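Local structure of apicoplast TIC22, putative (Plasmodium falciparum 3D7, 4E6Z) at residues E75-F80 and F257-Q262; K143-L148 and N163-L168; S171-Q176 and D215-K220. The protein acts as an essential chaperone for protein import into the apicoplast of the malaria parasite, probably in association with the TIC translocon. All blocks are in the same frame, centred on the assembly; numbering follows the deposited sequence.

Interaction 1: residues E75-F80 and F257-Q262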
loop_
_atom_site.group_PDB
_atom_site.type_symbol
_atom_site.label_atom_id
_atom_site.label_comp_id
_atom_site.label_asym_id
_atom_site.label_seq_id
_atom_site.Cartn_x
_atom_site.Cartn_y
_atom_site.Cartn_z
ATOM N N GLU A 75 -9.275 -0.330 5.396
ATOM C CA GLU A 75 -9.357 -1.713 5.849
ATOM C C GLU A 75 -9.188 -2.702 4.698
ATOM O O GLU A 75 -8.664 -3.802 4.885
ATOM C CB GLU A 75 -10.689 -1.952 6.568
ATOM C CG GLU A 75 -10.635 -3.007 7.659
ATOM C CD GLU A 75 -11.892 -3.020 8.515
ATOM O OE1 GLU A 75 -12.877 -2.345 8.141
ATOM O OE2 GLU A 75 -11.895 -3.701 9.563
ATOM N N VAL A 76 -9.628 -2.305 3.508
ATOM C CA VAL A 76 -9.569 -3.179 2.337
ATOM C C VAL A 76 -8.178 -3.219 1.701
ATOM O O VAL A 76 -7.933 -3.989 0.773
ATOM C CB VAL A 76 -10.592 -2.760 1.267
ATOM C CG1 VAL A 76 -11.981 -2.675 1.875
ATOM C CG2 VAL A 76 -10.191 -1.430 0.649
ATOM N N ILE A 77 -7.273 -2.383 2.194
ATOM C CA ILE A 77 -5.910 -2.364 1.684
ATOM C C ILE A 77 -5.011 -3.281 2.514
ATOM O O ILE A 77 -4.765 -3.015 3.691
ATOM C CB ILE A 77 -5.326 -0.944 1.707
ATOM C CG1 ILE A 77 -6.261 0.031 0.984
ATOM C CG2 ILE A 77 -3.935 -0.932 1.091
ATOM C CD1 ILE A 77 -5.931 1.486 1.233
ATOM N N PRO A 78 -4.524 -4.372 1.898
ATOM C CA PRO A 78 -3.625 -5.323 2.557
ATOM C C PRO A 78 -2.257 -4.711 2.826
ATOM O O PRO A 78 -1.783 -3.898 2.032
ATOM C CB PRO A 78 -3.485 -6.452 1.524
ATOM C CG PRO A 78 -4.620 -6.258 0.565
ATOM C CD PRO A 78 -4.839 -4.784 0.521
ATOM N N VAL A 79 -1.646 -5.093 3.943
ATOM C CA VAL A 79 -0.269 -4.723 4.254
ATOM C C VAL A 79 0.471 -5.978 4.714
ATOM O O VAL A 79 -0.102 -6.834 5.397
ATOM C CB VAL A 79 -0.201 -3.654 5.356
ATOM C CG1 VAL A 79 1.258 -3.364 5.737
ATOM C CG2 VAL A 79 -0.910 -2.393 4.908
ATOM N N PHE A 80 1.740 -6.092 4.339
ATOM C CA PHE A 80 2.479 -7.325 4.574
ATOM C C PHE A 80 3.711 -7.137 5.445
ATOM O O PHE A 80 4.451 -6.168 5.298
ATOM C CB PHE A 80 2.854 -7.981 3.246
ATOM C CG PHE A 80 1.672 -8.282 2.377
ATOM C CD1 PHE A 80 1.037 -9.512 2.443
ATOM C CD2 PHE A 80 1.174 -7.320 1.511
ATOM C CE1 PHE A 80 -0.066 -9.783 1.649
ATOM C CE2 PHE A 80 0.075 -7.584 0.718
ATOM C CZ PHE A 80 -0.545 -8.817 0.784
ATOM N N PHE A 257 -10.715 3.938 -2.581
ATOM C CA PHE A 257 -9.445 3.233 -2.718
ATOM C C PHE A 257 -9.610 1.900 -3.435
ATOM O O PHE A 257 -10.455 1.086 -3.066
ATOM C CB PHE A 257 -8.792 3.004 -1.350
ATOM C CG PHE A 257 -8.112 4.220 -0.792
ATOM C CD1 PHE A 257 -6.976 4.733 -1.400
ATOM C CD2 PHE A 257 -8.595 4.841 0.347
ATOM C CE1 PHE A 257 -6.344 5.854 -0.891
ATOM C CE2 PHE A 257 -7.966 5.961 0.862
ATOM C CZ PHE A 257 -6.840 6.469 0.241
ATOM N N VAL A 258 -8.801 1.686 -4.467
ATOM C CA VAL A 258 -8.745 0.392 -5.132
ATOM C C VAL A 258 -7.391 -0.272 -4.877
ATOM O O VAL A 258 -6.382 0.113 -5.467
ATOM C CB VAL A 258 -8.978 0.508 -6.650
ATOM C CG1 VAL A 258 -8.927 -0.873 -7.293
ATOM C CG2 VAL A 258 -10.313 1.204 -6.953
ATOM N N PRO A 259 -7.371 -1.274 -3.990
ATOM C CA PRO A 259 -6.138 -1.988 -3.647
ATOM C C PRO A 259 -5.505 -2.650 -4.865
ATOM O O PRO A 259 -6.194 -2.959 -5.833
ATOM C CB PRO A 259 -6.618 -3.071 -2.674
ATOM C CG PRO A 259 -7.938 -2.594 -2.172
ATOM C CD PRO A 259 -8.546 -1.822 -3.290
ATOM N N SER A 260 -4.198 -2.863 -4.812
ATOM C CA SER A 260 -3.522 -3.662 -5.821
ATOM C C SER A 260 -4.235 -4.999 -5.943
ATOM O O SER A 260 -4.371 -5.720 -4.957
ATOM C CB SER A 260 -2.062 -3.890 -5.421
ATOM O OG SER A 260 -1.445 -4.841 -6.271
ATOM N N THR A 261 -4.703 -5.330 -7.142
ATOM C CA THR A 261 -5.392 -6.601 -7.340
ATOM C C THR A 261 -4.457 -7.773 -7.036
ATOM O O THR A 261 -4.902 -8.849 -6.640
ATOM C CB THR A 261 -5.967 -6.745 -8.764
ATOM O OG1 THR A 261 -4.902 -6.734 -9.721
ATOM C CG2 THR A 261 -6.940 -5.612 -9.067
ATOM N N GLN A 262 -3.160 -7.555 -7.220
ATOM C CA GLN A 262 -2.173 -8.575 -6.885
ATOM C C GLN A 262 -2.049 -8.775 -5.374
ATOM O O GLN A 262 -2.017 -9.909 -4.895
ATOM C CB GLN A 262 -0.811 -8.245 -7.498
ATOM C CG GLN A 262 -0.693 -8.616 -8.965
ATOM C CD GLN A 262 0.749 -8.694 -9.427
ATOM O OE1 GLN A 262 1.625 -8.013 -8.888
ATOM N NE2 GLN A 262 1.007 -9.533 -10.425
#
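Pro259 presses its ring against the backbone and side chains of Val76, Ile77 and Pro78, and following it outward from CB traces most of the contact. Pro259 CB lies 3.8 Å from Val76 O and 4.0 Å from Pro78 CD, the two prolines crossing at about a right angle. One bond further, Pro259 CG reaches the outermost point of the ring and is the most engaged atom: it lies 3.3 Å from Val76 O and 3.8 Å from Val76 CG2, with Ile77 CG1 a little more distant at 4.4 Å. The CG corner of the ring thus meets both a peptide oxygen and a methyl group, in van der Waals contact.

Two residues earlier, where strand 255-258 ends, the same segment makes a second contact. Ile77 has CG1 anti to its own carbonyl carbon (chi1 -53°) and an extended second torsion, which carries CD1 over one face of the Phe257 ring, 4.0 Å from Phe257 CG. Just beyond Pro259, Ser260 is the N-cap of helix 261-272; its OG accepts a weak bond from Gln262 N and is also hydrogen-bonded with Asp215 OD2. Helix 261-272 also supports the first segment, since Pro78 touches Ser263 and Phe80 lies on Leu267 and Leu270.

The result is a worked case of apolar side chains joining parts of a mixed alpha/beta fold: the loop before strand 78-83, with the strand's first residue, packs against the end of edge strand 255-258 of the four-stranded mixed sheet and the link from it to helix 261-272.

Interaction 2: residues K143-L148 and N163-L168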
loop_
_atom_site.group_PDB
_atom_site.type_symbol
_atom_site.label_atom_id
_atom_site.label_comp_id
_atom_site.label_asym_id
_atom_site.label_seq_id
_atom_site.Cartn_x
_atom_site.Cartn_y
_atom_site.Cartn_z
ATOM N N LYS A 143 0.244 5.890 13.852
ATOM C CA LYS A 143 -0.372 6.956 14.635
ATOM C C LYS A 143 -0.120 6.770 16.127
ATOM O O LYS A 143 0.310 7.694 16.816
ATOM C CB LYS A 143 -1.877 6.996 14.369
ATOM C CG LYS A 143 -2.628 8.047 15.167
ATOM C CD LYS A 143 -4.122 7.773 15.148
ATOM C CE LYS A 143 -4.627 7.590 13.727
ATOM N NZ LYS A 143 -6.062 7.193 13.693
ATOM N N GLU A 144 -0.401 5.567 16.617
ATOM C CA GLU A 144 -0.173 5.223 18.016
ATOM C C GLU A 144 1.283 5.448 18.422
ATOM O O GLU A 144 1.591 5.605 19.605
ATOM C CB GLU A 144 -0.580 3.769 18.264
ATOM C CG GLU A 144 0.242 3.048 19.314
ATOM C CD GLU A 144 0.629 1.651 18.874
ATOM O OE1 GLU A 144 1.657 1.513 18.177
ATOM O OE2 GLU A 144 -0.095 0.693 19.220
ATOM N N PHE A 145 2.174 5.468 17.436
ATOM C CA PHE A 145 3.596 5.678 17.690
ATOM C C PHE A 145 3.889 7.109 18.124
ATOM O O PHE A 145 4.608 7.339 19.096
ATOM C CB PHE A 145 4.421 5.330 16.447
ATOM C CG PHE A 145 5.857 5.761 16.533
ATOM C CD1 PHE A 145 6.773 5.026 17.267
ATOM C CD2 PHE A 145 6.292 6.900 15.875
ATOM C CE1 PHE A 145 8.096 5.421 17.346
ATOM C CE2 PHE A 145 7.613 7.299 15.950
ATOM C CZ PHE A 145 8.516 6.559 16.687
ATOM N N LEU A 146 3.323 8.065 17.393
ATOM C CA LEU A 146 3.523 9.484 17.671
ATOM C C LEU A 146 3.063 9.855 19.078
ATOM O O LEU A 146 3.604 10.773 19.696
ATOM C CB LEU A 146 2.765 10.330 16.647
ATOM C CG LEU A 146 3.056 10.045 15.173
ATOM C CD1 LEU A 146 2.092 10.808 14.283
ATOM C CD2 LEU A 146 4.498 10.388 14.830
ATOM N N GLN A 147 2.058 9.139 19.573
ATOM C CA GLN A 147 1.488 9.409 20.887
ATOM C C GLN A 147 2.412 8.941 22.006
ATOM O O GLN A 147 2.872 9.746 22.817
ATOM C CB GLN A 147 0.123 8.732 21.020
ATOM C CG GLN A 147 -0.880 9.149 19.960
ATOM C CD GLN A 147 -2.055 8.198 19.869
ATOM O OE1 GLN A 147 -2.157 7.244 20.642
ATOM N NE2 GLN A 147 -2.948 8.447 18.917
ATOM N N LEU A 148 2.682 7.640 22.044
ATOM C CA LEU A 148 3.560 7.074 23.062
ATOM C C LEU A 148 4.906 7.784 23.043
ATOM O O LEU A 148 5.646 7.767 24.026
ATOM C CB LEU A 148 3.761 5.575 22.834
ATOM C CG LEU A 148 2.511 4.747 22.534
ATOM C CD1 LEU A 148 2.846 3.263 22.526
ATOM C CD2 LEU A 148 1.406 5.047 23.537
ATOM N N ASN A 163 10.312 2.465 21.839
ATOM C CA ASN A 163 9.155 2.263 20.972
ATOM C C ASN A 163 9.532 1.896 19.542
ATOM O O ASN A 163 10.536 2.370 19.009
ATOM C CB ASN A 163 8.250 3.498 20.976
ATOM C CG ASN A 163 7.352 3.555 22.195
ATOM O OD1 ASN A 163 7.091 2.538 22.838
ATOM N ND2 ASN A 163 6.867 4.751 22.515
ATOM N N ILE A 164 8.714 1.050 18.929
ATOM C CA ILE A 164 8.964 0.578 17.575
ATOM C C ILE A 164 8.467 1.566 16.528
ATOM O O ILE A 164 7.322 2.011 16.574
ATOM C CB ILE A 164 8.290 -0.784 17.323
ATOM C CG1 ILE A 164 8.875 -1.850 18.252
ATOM C CG2 ILE A 164 8.439 -1.191 15.862
ATOM C CD1 ILE A 164 8.225 -3.210 18.107
ATOM N N TYR A 165 9.338 1.907 15.586
ATOM C CA TYR A 165 8.946 2.731 14.452
ATOM C C TYR A 165 8.456 1.854 13.301
ATOM O O TYR A 165 9.240 1.153 12.660
ATOM C CB TYR A 165 10.105 3.621 13.997
ATOM C CG TYR A 165 9.799 4.423 12.750
ATOM C CD1 TYR A 165 8.829 5.416 12.760
ATOM C CD2 TYR A 165 10.481 4.187 11.563
ATOM C CE1 TYR A 165 8.544 6.150 11.625
ATOM C CE2 TYR A 165 10.204 4.917 10.422
ATOM C CZ TYR A 165 9.234 5.896 10.458
ATOM O OH TYR A 165 8.954 6.626 9.323
ATOM N N TRP A 166 7.152 1.892 13.056
ATOM C CA TRP A 166 6.546 1.115 11.984
ATOM C C TRP A 166 6.674 1.848 10.652
ATOM O O TRP A 166 6.008 2.855 10.424
ATOM C CB TRP A 166 5.078 0.836 12.304
ATOM C CG TRP A 166 4.902 0.070 13.577
ATOM C CD1 TRP A 166 4.677 0.582 14.826
ATOM C CD2 TRP A 166 4.951 -1.352 13.729
ATOM N NE1 TRP A 166 4.575 -0.437 15.743
ATOM C CE2 TRP A 166 4.742 -1.635 15.095
ATOM C CE3 TRP A 166 5.150 -2.416 12.843
ATOM C CZ2 TRP A 166 4.726 -2.934 15.595
ATOM C CZ3 TRP A 166 5.137 -3.706 13.341
ATOM C CH2 TRP A 166 4.924 -3.953 14.703
ATOM N N LYS A 167 7.539 1.335 9.781
ATOM C CA LYS A 167 7.839 1.984 8.507
ATOM C C LYS A 167 7.057 1.363 7.351
ATOM O O LYS A 167 7.219 0.185 7.039
ATOM C CB LYS A 167 9.340 1.915 8.226
ATOM C CG LYS A 167 9.762 2.492 6.893
ATOM C CD LYS A 167 11.246 2.255 6.643
ATOM C CE LYS A 167 12.107 3.098 7.567
ATOM N NZ LYS A 167 11.962 4.553 7.285
ATOM N N LEU A 168 6.211 2.170 6.719
ATOM C CA LEU A 168 5.410 1.707 5.592
ATOM C C LEU A 168 6.200 1.834 4.291
ATOM O O LEU A 168 6.747 2.894 3.992
ATOM C CB LEU A 168 4.105 2.508 5.509
ATOM C CG LEU A 168 3.073 2.128 4.441
ATOM C CD1 LEU A 168 2.512 0.736 4.679
ATOM C CD2 LEU A 168 1.950 3.155 4.405
#
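Phe145 and Tyr165 form a T-shaped pair in which the tyrosine supplies the edge and the phenylalanine the face. Their centroids are 5.6 Å apart, the planes meet at 64°, and the closest carbons are Phe145 CE2 and Tyr165 CD1 at 3.9 Å, with the tyrosine edge displaced toward the rim of the phenylalanine ring. With CG anti to the backbone N (chi1 169°), the Phe145 ring reaches from the helix to the backbone of Ile164 and the edge of Tyr165.

Elsewhere on its perimeter the Phe145 ring also meets a backbone oxygen and a side-chain carbon obliquely: Phe145 CD1 approaches Ile164 O to 3.1 Å, while Phe145 CE1 is 4.1 Å from Asn163 CB. The phenylalanine is therefore held by a ring, a carbonyl oxygen and an aliphatic carbon together. Nearer the end of the helical segment, Asn163 turns its amide toward Leu148, and Asn163 ND2 lies 3.2 Å from Leu148 CB, a close approach of a polar group to an alkyl carbon. At the other flank Glu144 OE1 comes obliquely to within 4.3 Å of Trp166 NE1, too far for a hydrogen bond. The indole itself rests on Ile164 CG2 with one face.

The helix and strand axes are 8.6 Å apart at their closest. Tyr165 and Lys167 bond through their backbones to strand 97-103. Phe145 meets the outer edge of strand 164-169, where Ile164 O points away from strand 97-103, while Trp166 packs on Leu141: a helix running roughly antiparallel alongside the edge strand of a mixed sheet, here near the surface of the protein.

Interaction 3: residues S171-Q176 and D215-K220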
loop_
_atom_site.group_PDB
_atom_site.type_symbol
_atom_site.label_atom_id
_atom_site.label_comp_id
_atom_site.label_asym_id
_atom_site.label_seq_id
_atom_site.Cartn_x
_atom_site.Cartn_y
_atom_site.Cartn_z
ATOM N N SER A 171 4.820 0.081 -2.816
ATOM C CA SER A 171 5.258 -0.844 -3.851
ATOM C C SER A 171 6.445 -0.272 -4.609
ATOM O O SER A 171 6.376 0.835 -5.146
ATOM C CB SER A 171 4.117 -1.138 -4.826
ATOM O OG SER A 171 4.571 -1.922 -5.918
ATOM N N LYS A 172 7.535 -1.028 -4.649
ATOM C CA LYS A 172 8.741 -0.583 -5.335
ATOM C C LYS A 172 8.440 -0.268 -6.800
ATOM O O LYS A 172 8.927 0.718 -7.346
ATOM C CB LYS A 172 9.827 -1.653 -5.237
ATOM C CG LYS A 172 11.160 -1.257 -5.839
ATOM C CD LYS A 172 12.081 -2.462 -5.956
ATOM C CE LYS A 172 13.481 -2.052 -6.379
ATOM N NZ LYS A 172 14.173 -1.254 -5.324
ATOM N N ARG A 173 7.624 -1.112 -7.422
ATOM C CA ARG A 173 7.294 -0.979 -8.835
ATOM C C ARG A 173 6.373 0.221 -9.113
ATOM O O ARG A 173 6.452 0.838 -10.171
ATOM C CB ARG A 173 6.659 -2.277 -9.345
ATOM C CG ARG A 173 6.314 -2.266 -10.822
ATOM C CD ARG A 173 5.607 -3.548 -11.236
ATOM N NE ARG A 173 4.357 -3.744 -10.507
ATOM C CZ ARG A 173 3.405 -4.602 -10.865
ATOM N NH1 ARG A 173 3.553 -5.344 -11.955
ATOM N NH2 ARG A 173 2.302 -4.712 -10.136
ATOM N N GLN A 174 5.499 0.547 -8.166
ATOM C CA GLN A 174 4.596 1.679 -8.336
ATOM C C GLN A 174 5.304 3.011 -8.091
ATOM O O GLN A 174 4.969 4.017 -8.717
ATOM C CB GLN A 174 3.362 1.546 -7.436
ATOM C CG GLN A 174 2.551 0.278 -7.677
ATOM C CD GLN A 174 2.224 0.055 -9.146
ATOM O OE1 GLN A 174 1.905 0.993 -9.878
ATOM N NE2 GLN A 174 2.305 -1.196 -9.583
ATOM N N LEU A 175 6.278 3.022 -7.187
ATOM C CA LEU A 175 7.082 4.219 -6.960
ATOM C C LEU A 175 7.823 4.588 -8.232
ATOM O O LEU A 175 7.960 5.765 -8.566
ATOM C CB LEU A 175 8.076 4.005 -5.823
ATOM C CG LEU A 175 7.539 4.199 -4.404
ATOM C CD1 LEU A 175 8.468 3.542 -3.376
ATOM C CD2 LEU A 175 7.359 5.684 -4.121
ATOM N N GLN A 176 8.296 3.573 -8.942
ATOM C CA GLN A 176 8.928 3.791 -10.231
ATOM C C GLN A 176 7.918 4.299 -11.258
ATOM O O GLN A 176 8.182 5.260 -11.979
ATOM C CB GLN A 176 9.589 2.511 -10.734
ATOM C CG GLN A 176 10.388 2.715 -12.007
ATOM C CD GLN A 176 11.400 3.845 -11.889
ATOM O OE1 GLN A 176 12.387 3.745 -11.153
ATOM N NE2 GLN A 176 11.160 4.930 -12.624
ATOM N N ASP A 215 -2.128 0.310 -7.805
ATOM C CA ASP A 215 -1.405 -0.153 -8.985
ATOM C C ASP A 215 -1.790 0.628 -10.238
ATOM O O ASP A 215 -2.962 0.689 -10.611
ATOM C CB ASP A 215 -1.623 -1.651 -9.207
ATOM C CG ASP A 215 -0.858 -2.507 -8.208
ATOM O OD1 ASP A 215 -0.431 -1.967 -7.164
ATOM O OD2 ASP A 215 -0.686 -3.718 -8.469
ATOM N N LEU A 216 -0.790 1.229 -10.875
ATOM C CA LEU A 216 -0.990 1.938 -12.127
ATOM C C LEU A 216 -1.682 1.035 -13.144
ATOM O O LEU A 216 -2.615 1.454 -13.827
ATOM C CB LEU A 216 0.346 2.427 -12.692
ATOM C CG LEU A 216 0.281 3.048 -14.095
ATOM C CD1 LEU A 216 -0.731 4.184 -14.146
ATOM C CD2 LEU A 216 1.650 3.531 -14.553
ATOM N N GLU A 217 -1.222 -0.210 -13.232
ATOM C CA GLU A 217 -1.754 -1.156 -14.206
ATOM C C GLU A 217 -3.244 -1.445 -14.001
ATOM O O GLU A 217 -3.956 -1.760 -14.957
ATOM C CB GLU A 217 -0.931 -2.451 -14.223
ATOM C CG GLU A 217 -0.222 -2.775 -12.907
ATOM C CD GLU A 217 1.105 -2.045 -12.741
ATOM O OE1 GLU A 217 2.098 -2.437 -13.393
ATOM O OE2 GLU A 217 1.158 -1.085 -11.945
ATOM N N ASP A 218 -3.714 -1.329 -12.761
ATOM C CA ASP A 218 -5.144 -1.456 -12.479
ATOM C C ASP A 218 -5.905 -0.254 -13.040
ATOM O O ASP A 218 -6.991 -0.400 -13.598
ATOM C CB ASP A 218 -5.401 -1.581 -10.975
ATOM C CG ASP A 218 -4.950 -2.924 -10.407
ATOM O OD1 ASP A 218 -4.776 -3.889 -11.186
ATOM O OD2 ASP A 218 -4.781 -3.014 -9.173
ATOM N N LEU A 219 -5.326 0.932 -12.878
ATOM C CA LEU A 219 -5.909 2.158 -13.401
ATOM C C LEU A 219 -6.024 2.096 -14.918
ATOM O O LEU A 219 -7.104 2.295 -15.475
ATOM C CB LEU A 219 -5.076 3.376 -12.986
ATOM C CG LEU A 219 -5.467 4.704 -13.648
ATOM C CD1 LEU A 219 -6.916 5.046 -13.358
ATOM C CD2 LEU A 219 -4.548 5.835 -13.201
ATOM N N LYS A 220 -4.906 1.817 -15.583
ATOM C CA LYS A 220 -4.886 1.705 -17.036
ATOM C C LYS A 220 -5.868 0.649 -17.524
ATOM O O LYS A 220 -6.413 0.751 -18.623
ATOM C CB LYS A 220 -3.475 1.387 -17.536
ATOM C CG LYS A 220 -2.525 2.574 -17.483
ATOM C CD LYS A 220 -1.138 2.218 -17.992
ATOM C CE LYS A 220 -0.222 3.437 -17.974
ATOM N NZ LYS A 220 1.198 3.103 -18.293
#
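Gln174 and Asp215 bring their CA atoms to 6.3 Å where the starts of two helices approach, the segment axes lying 11.5 Å apart and inclined at 62°. From this position the Gln174 chain, folded back by its second torsion, carries its amide across to the first turn of helix 216-227. Gln174 OE1 accepts from Leu216 N at 2.9 Å along an almost straight bond (174°), although the donor stands above the carbonyl plane. Asp215 occupies the N-cap but makes no capping bond with its side chain, so the glutamine supplies an acceptor to that helix end from another helix. Asn177 bonds to the same oxygen.

The other half of the amide meets Glu217. Gln174 NE2 donates to Glu217 OE2 at 2.6 Å, in the amide plane but from above the carboxylate. Gln174 OE1 also comes within 3.0 Å of the same Glu217 OE2, two acceptors, so the exact geometry here is doubtful. Asp215, by contrast, lies with its carboxylate nearly parallel to the amide.

Arg173 bends at its third torsion to bring the guanidinium to both acids, one over its face and one at its edge. Glu217 OE1 stands over its centre, 3.6 Å from Arg173 NH1. Because that oxygen lies well out of the guanidinium plane, no N-H points at it and the attraction is of charges alone; the two flat groups are stacked, 16° apart. Asp215 OD2 meets the edge, 3.6 Å from Arg173 NH2; the strongest partner of Asp215 OD2 is Ser260 OG.

Two salt bridges and two hydrogen bonds of the Gln174 amide thus make one connected network, in which the arginine probably offsets the negative charge of the two carboxylates, and the start of helix 216-227 would likely stabilise it.

Overall arrangement
Interactions 1 and 3 are coupled directly: Ser260 OG lies 2.6 Å from Asp215 OD2, and Thr261 N is 3.1 Å from Asp218 OD2, so the start of helix 261-272 is bound to the start of helix 216-227 through acidic side chains; the centres of the two interactions are about 12 Å apart. Interaction 2 lies nearer the surface, centre to centre about 21 Å from interaction 1 and 27 Å from interaction 3, on the other side of the chain's centre from the latter; strand 164-169 and helix 172-179 follow each other in the chain. Both are nested in the chain loop closed by interaction 1. A glycerol, probably from crystallisation, lies about 6 Å from the side chain of Trp166.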